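PDB 5XHA: extracellular invertase from Aspergillus kawachii, which probably hydrolyses the beta-fructofuranosidic bond of sucrose and related sugars, releasing fructose, as a secreted glycoside hydrolase of family 32. Local coordinates for residues A[319-324]-A[342-347]; A[37-42]-A[368-373]. All coordinates share one frame; numbering follows the deposited sequence.

How the interactions relate
Both contacts are buried and lie in the N-terminal catalytic domain, which in family 32 is a five-bladed beta-propeller; their centres are about 10 Å apart. Interaction 1 joins two adjacent antiparallel strands of a single sheet and rests on paired backbone hydrogen bonds. Interaction 2 brings strand 37-47 beside strand 366-385 and depends on aliphatic packing and a bridging water. Strand 341-348 neighbours 366-385, so the contacts share a sheet: V346 O probably accepts L371 N, and W347 NE1 probably donates to I39 O. Both reach the same fructose, 319-324 with 342-347 through the rings of Y319 and W347, 37-42 with a carboxylate.

Interaction 1: A[319-324]-A[342-347]; sequences YAAAGK and FISYVW. With FRU (beta-D-fructofuranose), chain B.
W347 brings CE3 of its indole to the start of strand 319-324, 4.0 Å from A320 CB and 4.1 Å from Y319 CB. Its CG, anti to the backbone N (chi1 -179°), puts CE3 alongside these two carbons. The Y319 ring swings off from the second strand and turns its edge to the sugar, with CE2 3.7 Å from fructose O1 and O1 in the plane of the ring. Its hydroxyl is held by E248, while W347 NE1 bonds to I39 O. At the other end F342 folds back over strand 319-324: one ring face lies over K324 N, near the margin of the ring, and CZ is 3.4 Å from G323 C, beside a residue without a side chain. K324 points to the sheet face it shares with I343 and Y345, and its amine reaches V102 O. Between the ends, A321 CB packs 3.6 Å from S344 OG and 4.0 Å from V346 CG2. Two backbone hydrogen bonds each join Y319 to W347 and A322 to Y345; I343 N bonds to K324 O, the return bond from K324 N to I343 O being less sure. The register slips by one residue between the first two pairs, a beta bulge. There A321 CA makes a CH...O contact with Y345 O. The bond from Y345 N to A322 O (2.9 Å) is nearly straight at 170°, though the donor stands above the carbonyl plane; H45 NE2 also bonds to this oxygen. The chemistry thus divides: main-chain bonding fixes the strands within a propeller sheet, and the aromatic groups beside the bulge become part of the fructose pocket wall.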
loop_
_atom_site.group_PDB
_atom_site.type_symbol
_atom_site.label_atom_id
_atom_site.label_comp_id
_atom_site.label_asym_id
_atom_site.label_seq_id
_atom_site.Cartn_x
_atom_site.Cartn_y
_atom_site.Cartn_z
ATOM N N TYR A 319 -1.555 -30.098 4.864
ATOM C CA TYR A 319 -0.867 -28.876 4.518
ATOM C C TYR A 319 -1.167 -27.756 5.525
ATOM O O TYR A 319 -2.012 -27.911 6.402
ATOM C CB TYR A 319 -1.307 -28.444 3.104
ATOM C CG TYR A 319 -0.354 -27.492 2.443
ATOM C CD1 TYR A 319 0.980 -27.834 2.282
ATOM C CD2 TYR A 319 -0.779 -26.242 1.971
ATOM C CE1 TYR A 319 1.863 -26.973 1.677
ATOM C CE2 TYR A 319 0.119 -25.356 1.388
ATOM C CZ TYR A 319 1.443 -25.738 1.237
ATOM O OH TYR A 319 2.379 -24.912 0.646
ATOM N N ALA A 320 -0.438 -26.647 5.396
ATOM C CA ALA A 320 -0.830 -25.347 5.947
ATOM C C ALA A 320 -1.066 -25.294 7.440
ATOM O O ALA A 320 -1.905 -24.538 7.902
ATOM C CB ALA A 320 -2.059 -24.813 5.213
ATOM N N ALA A 321 -0.286 -26.037 8.206
ATOM C CA ALA A 321 -0.518 -26.122 9.635
ATOM C C ALA A 321 -0.411 -24.765 10.306
ATOM O O ALA A 321 0.478 -23.962 9.976
ATOM C CB ALA A 321 0.454 -27.091 10.277
ATOM N N ALA A 322 -1.317 -24.522 11.253
ATOM C CA ALA A 322 -1.229 -23.367 12.122
ATOM C C ALA A 322 -1.309 -23.821 13.558
ATOM O O ALA A 322 -2.207 -24.571 13.961
ATOM C CB ALA A 322 -2.334 -22.368 11.836
ATOM N N GLY A 323 -0.369 -23.313 14.333
ATOM C CA GLY A 323 -0.221 -23.645 15.727
ATOM C C GLY A 323 -0.001 -22.381 16.531
ATOM O O GLY A 323 0.187 -21.277 15.978
ATOM N N LYS A 324 -0.031 -22.549 17.840
ATOM C CA LYS A 324 0.022 -21.432 18.739
ATOM C C LYS A 324 0.487 -21.907 20.094
ATOM O O LYS A 324 0.139 -22.997 20.522
ATOM C CB LYS A 324 -1.361 -20.802 18.897
ATOM C CG LYS A 324 -1.352 -19.426 19.562
ATOM C CD LYS A 324 -0.596 -18.415 18.700
ATOM C CE LYS A 324 -0.828 -16.966 19.122
ATOM N NZ LYS A 324 -0.215 -16.012 18.162
ATOM N N PHE A 342 2.866 -26.154 22.634
ATOM C CA PHE A 342 2.650 -25.636 21.294
ATOM C C PHE A 342 1.704 -26.583 20.582
ATOM O O PHE A 342 2.063 -27.725 20.313
ATOM C CB PHE A 342 3.952 -25.471 20.501
ATOM C CG PHE A 342 3.755 -24.715 19.212
ATOM C CD1 PHE A 342 3.735 -23.333 19.206
ATOM C CD2 PHE A 342 3.529 -25.389 18.021
ATOM C CE1 PHE A 342 3.515 -22.633 18.028
ATOM C CE2 PHE A 342 3.302 -24.702 16.844
ATOM C CZ PHE A 342 3.295 -23.325 16.848
ATOM N N ILE A 343 0.482 -26.111 20.325
ATOM C CA ILE A 343 -0.598 -26.929 19.753
ATOM C C ILE A 343 -0.678 -26.599 18.265
ATOM O O ILE A 343 -0.815 -25.427 17.902
ATOM C CB ILE A 343 -1.946 -26.598 20.440
ATOM C CG1 ILE A 343 -1.854 -26.824 21.960
ATOM C CG2 ILE A 343 -3.097 -27.408 19.838
ATOM C CD1 ILE A 343 -1.501 -28.247 22.364
ATOM N N SER A 344 -0.557 -27.604 17.401
ATOM C CA SER A 344 -0.633 -27.373 15.952
ATOM C C SER A 344 -1.825 -28.111 15.324
ATOM O O SER A 344 -2.042 -29.287 15.599
ATOM C CB SER A 344 0.658 -27.813 15.283
ATOM O OG SER A 344 0.651 -27.497 13.896
ATOM N N TYR A 345 -2.594 -27.396 14.501
ATOM C CA TYR A 345 -3.682 -27.970 13.708
ATOM C C TYR A 345 -3.264 -27.996 12.255
ATOM O O TYR A 345 -3.016 -26.950 11.655
ATOM C CB TYR A 345 -4.969 -27.148 13.818
ATOM C CG TYR A 345 -5.662 -27.157 15.164
ATOM C CD1 TYR A 345 -5.275 -26.284 16.168
ATOM C CD2 TYR A 345 -6.730 -28.013 15.418
ATOM C CE1 TYR A 345 -5.924 -26.268 17.391
ATOM C CE2 TYR A 345 -7.369 -28.018 16.642
ATOM C CZ TYR A 345 -6.961 -27.142 17.627
ATOM O OH TYR A 345 -7.582 -27.128 18.854
ATOM N N VAL A 346 -3.187 -29.192 11.694
ATOM C CA VAL A 346 -2.913 -29.377 10.284
ATOM C C VAL A 346 -4.221 -29.312 9.482
ATOM O O VAL A 346 -5.262 -29.756 9.943
ATOM C CB VAL A 346 -2.213 -30.731 10.051
ATOM C CG1 VAL A 346 -1.958 -30.976 8.571
ATOM C CG2 VAL A 346 -0.898 -30.795 10.821
ATOM N N TRP A 347 -4.155 -28.751 8.287
ATOM C CA TRP A 347 -5.292 -28.723 7.359
ATOM C C TRP A 347 -5.284 -29.998 6.537
ATOM O O TRP A 347 -4.234 -30.416 6.027
ATOM C CB TRP A 347 -5.158 -27.522 6.416
ATOM C CG TRP A 347 -6.260 -27.327 5.414
ATOM C CD1 TRP A 347 -7.600 -27.458 5.626
ATOM C CD2 TRP A 347 -6.108 -26.912 4.057
ATOM N NE1 TRP A 347 -8.294 -27.172 4.478
ATOM C CE2 TRP A 347 -7.400 -26.838 3.494
ATOM C CE3 TRP A 347 -5.008 -26.623 3.252
ATOM C CZ2 TRP A 347 -7.619 -26.465 2.168
ATOM C CZ3 TRP A 347 -5.228 -26.239 1.930
ATOM C CH2 TRP A 347 -6.524 -26.162 1.405
HETATM C C1 FRU B . -1.970 -22.143 1.788
HETATM C C2 FRU B . -2.483 -20.724 1.404
HETATM C C3 FRU B . -1.883 -19.654 2.334
HETATM C C4 FRU B . -2.907 -18.527 2.198
HETATM C C5 FRU B . -4.228 -19.272 2.053
HETATM C C6 FRU B . -5.181 -18.637 1.041
HETATM O O1 FRU B . -2.916 -23.182 1.467
HETATM O O3 FRU B . -0.537 -19.289 2.003
HETATM O O4 FRU B . -2.956 -17.647 3.320
HETATM O O5 FRU B . -3.902 -20.615 1.651
HETATM O O6 FRU B . -6.297 -19.508 0.767
#

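Interaction 2: A[37-42]-A[368-373]. With FRU (beta-D-fructofuranose), chain B.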
loop_
_atom_site.group_PDB
_atom_site.type_symbol
_atom_site.label_atom_id
_atom_site.label_comp_id
_atom_site.label_asym_id
_atom_site.label_seq_id
_atom_site.Cartn_x
_atom_site.Cartn_y
_atom_site.Cartn_z
ATOM N N GLY A 37 -19.979 -26.206 4.628
ATOM C CA GLY A 37 -19.152 -25.526 3.650
ATOM C C GLY A 37 -17.674 -25.844 3.763
ATOM O O GLY A 37 -17.273 -26.846 4.364
ATOM N N GLN A 38 -16.857 -24.962 3.197
ATOM C CA GLN A 38 -15.460 -25.265 2.960
ATOM C C GLN A 38 -14.605 -24.686 4.064
ATOM O O GLN A 38 -14.851 -23.565 4.526
ATOM C CB GLN A 38 -15.025 -24.709 1.591
ATOM C CG GLN A 38 -13.642 -25.170 1.156
ATOM C CD GLN A 38 -12.518 -24.208 1.505
ATOM O OE1 GLN A 38 -12.677 -23.265 2.293
ATOM N NE2 GLN A 38 -11.368 -24.427 0.884
ATOM N N ILE A 39 -13.605 -25.464 4.478
ATOM C CA ILE A 39 -12.558 -25.009 5.376
ATOM C C ILE A 39 -11.218 -24.992 4.657
ATOM O O ILE A 39 -10.866 -25.932 3.925
ATOM C CB ILE A 39 -12.476 -25.843 6.686
ATOM C CG1 ILE A 39 -11.492 -25.189 7.663
ATOM C CG2 ILE A 39 -12.079 -27.285 6.417
ATOM C CD1 ILE A 39 -11.516 -25.766 9.067
ATOM N N GLY A 40 -10.504 -23.879 4.828
ATOM C CA GLY A 40 -9.155 -23.728 4.314
ATOM C C GLY A 40 -8.122 -23.744 5.434
ATOM O O GLY A 40 -8.321 -24.394 6.455
ATOM N N ASP A 41 -7.019 -23.036 5.228
ATOM C CA ASP A 41 -5.922 -22.971 6.199
ATOM C C ASP A 41 -6.423 -22.614 7.588
ATOM O O ASP A 41 -7.159 -21.626 7.746
ATOM C CB ASP A 41 -4.955 -21.814 5.865
ATOM C CG ASP A 41 -4.114 -22.061 4.663
ATOM O OD1 ASP A 41 -4.450 -22.935 3.815
ATOM O OD2 ASP A 41 -3.107 -21.323 4.565
ATOM N N PRO A 42 -5.950 -23.319 8.610
ATOM C CA PRO A 42 -6.154 -22.770 9.930
ATOM C C PRO A 42 -5.251 -21.538 10.108
ATOM O O PRO A 42 -4.278 -21.367 9.377
ATOM C CB PRO A 42 -5.752 -23.924 10.860
ATOM C CG PRO A 42 -4.760 -24.697 10.074
ATOM C CD PRO A 42 -5.159 -24.557 8.638
ATOM N N GLY A 368 -13.415 -30.433 3.428
ATOM C CA GLY A 368 -12.255 -30.337 4.298
ATOM C C GLY A 368 -12.509 -30.405 5.794
ATOM O O GLY A 368 -13.645 -30.284 6.272
ATOM N N THR A 369 -11.413 -30.596 6.527
ATOM C CA THR A 369 -11.389 -30.584 7.972
ATOM C C THR A 369 -10.002 -30.157 8.452
ATOM O O THR A 369 -9.054 -30.177 7.680
ATOM C CB THR A 369 -11.709 -31.990 8.528
ATOM O OG1 THR A 369 -11.797 -31.941 9.948
ATOM C CG2 THR A 369 -10.654 -33.003 8.156
ATOM N N LEU A 370 -9.884 -29.788 9.721
ATOM C CA LEU A 370 -8.587 -29.760 10.366
ATOM C C LEU A 370 -8.356 -31.123 10.987
ATOM O O LEU A 370 -9.311 -31.850 11.303
ATOM C CB LEU A 370 -8.536 -28.699 11.467
ATOM C CG LEU A 370 -8.795 -27.248 11.076
ATOM C CD1 LEU A 370 -8.431 -26.326 12.228
ATOM C CD2 LEU A 370 -8.025 -26.841 9.835
ATOM N N LEU A 371 -7.093 -31.469 11.175
ATOM C CA LEU A 371 -6.729 -32.687 11.884
ATOM C C LEU A 371 -6.805 -32.445 13.379
ATOM O O LEU A 371 -6.996 -31.315 13.831
ATOM C CB LEU A 371 -5.337 -33.155 11.469
ATOM C CG LEU A 371 -5.219 -33.508 9.981
ATOM C CD1 LEU A 371 -3.816 -33.994 9.620
ATOM C CD2 LEU A 371 -6.259 -34.544 9.575
ATOM N N LEU A 372 -6.698 -33.523 14.149
ATOM C CA LEU A 372 -6.699 -33.421 15.600
ATOM C C LEU A 372 -5.602 -32.452 16.073
ATOM O O LEU A 372 -4.506 -32.462 15.540
ATOM C CB LEU A 372 -6.436 -34.797 16.220
ATOM C CG LEU A 372 -7.445 -35.918 15.926
ATOM C CD1 LEU A 372 -6.910 -37.228 16.468
ATOM C CD2 LEU A 372 -8.780 -35.560 16.538
ATOM N N PRO A 373 -5.887 -31.642 17.096
ATOM C CA PRO A 373 -4.809 -30.813 17.628
ATOM C C PRO A 373 -3.619 -31.668 18.036
ATOM O O PRO A 373 -3.799 -32.720 18.649
ATOM C CB PRO A 373 -5.436 -30.170 18.868
ATOM C CG PRO A 373 -6.544 -31.098 19.255
ATOM C CD PRO A 373 -7.079 -31.618 17.956
HETATM C C1 FRU B . -1.970 -22.143 1.788
HETATM C C2 FRU B . -2.483 -20.724 1.404
HETATM C C3 FRU B . -1.883 -19.654 2.334
HETATM C C4 FRU B . -2.907 -18.527 2.198
HETATM C C5 FRU B . -4.228 -19.272 2.053
HETATM C C6 FRU B . -5.181 -18.637 1.041
HETATM O O1 FRU B . -2.916 -23.182 1.467
HETATM O O3 FRU B . -0.537 -19.289 2.003
HETATM O O4 FRU B . -2.956 -17.647 3.320
HETATM O O5 FRU B . -3.902 -20.615 1.651
HETATM O O6 FRU B . -6.297 -19.508 0.767
HETATM O O HOH W 1 -15.684 -28.506 6.323
#
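I39 and L370 carry the apolar part of the contact, their side chains crossing at about a right angle. I39 CD1 lies 3.7 Å from L370 CG, reaching it because CG1 stands anti to the backbone N (chi1 -172°). The other branch, CG2, points at the opposite backbone and presses closely on it, 3.2 Å from G368 C and 3.4 Å from T369 N; G368, having no side chain, allows this approach. P42 adds its ring from further along the strand, with CB 3.8 Å from L370 CD2, so the fork of the leucine is shared between isoleucine and proline. Polar links are few. A water lies 3.0 Å from G37 O and 2.7 Å from G368 O and bridges the two carbonyls. T369 OG1 donates to L370 O (2.8 Å), a bond within the second segment. Ligand binding belongs to the other side of strand 37-42: D41 points away from 368-373 whereas I39 and P42 point toward it, so the back of a pocket strand is what packs on L370. D41 OD1 accepts a hydrogen bond from fructose O1 at 2.8 Å; D171, R170 and D99 also bind this sugar. Backbone bonds from G37 and I39 to T367 continue the parallel pairing just ahead of G368. Beyond, strand 37-47 pairs antiparallel with 54-60, while 366-385 runs antiparallel to 341-348, with P42 against W347 and L371 against V346; the contact therefore joins the first strands of the propeller to its last ones.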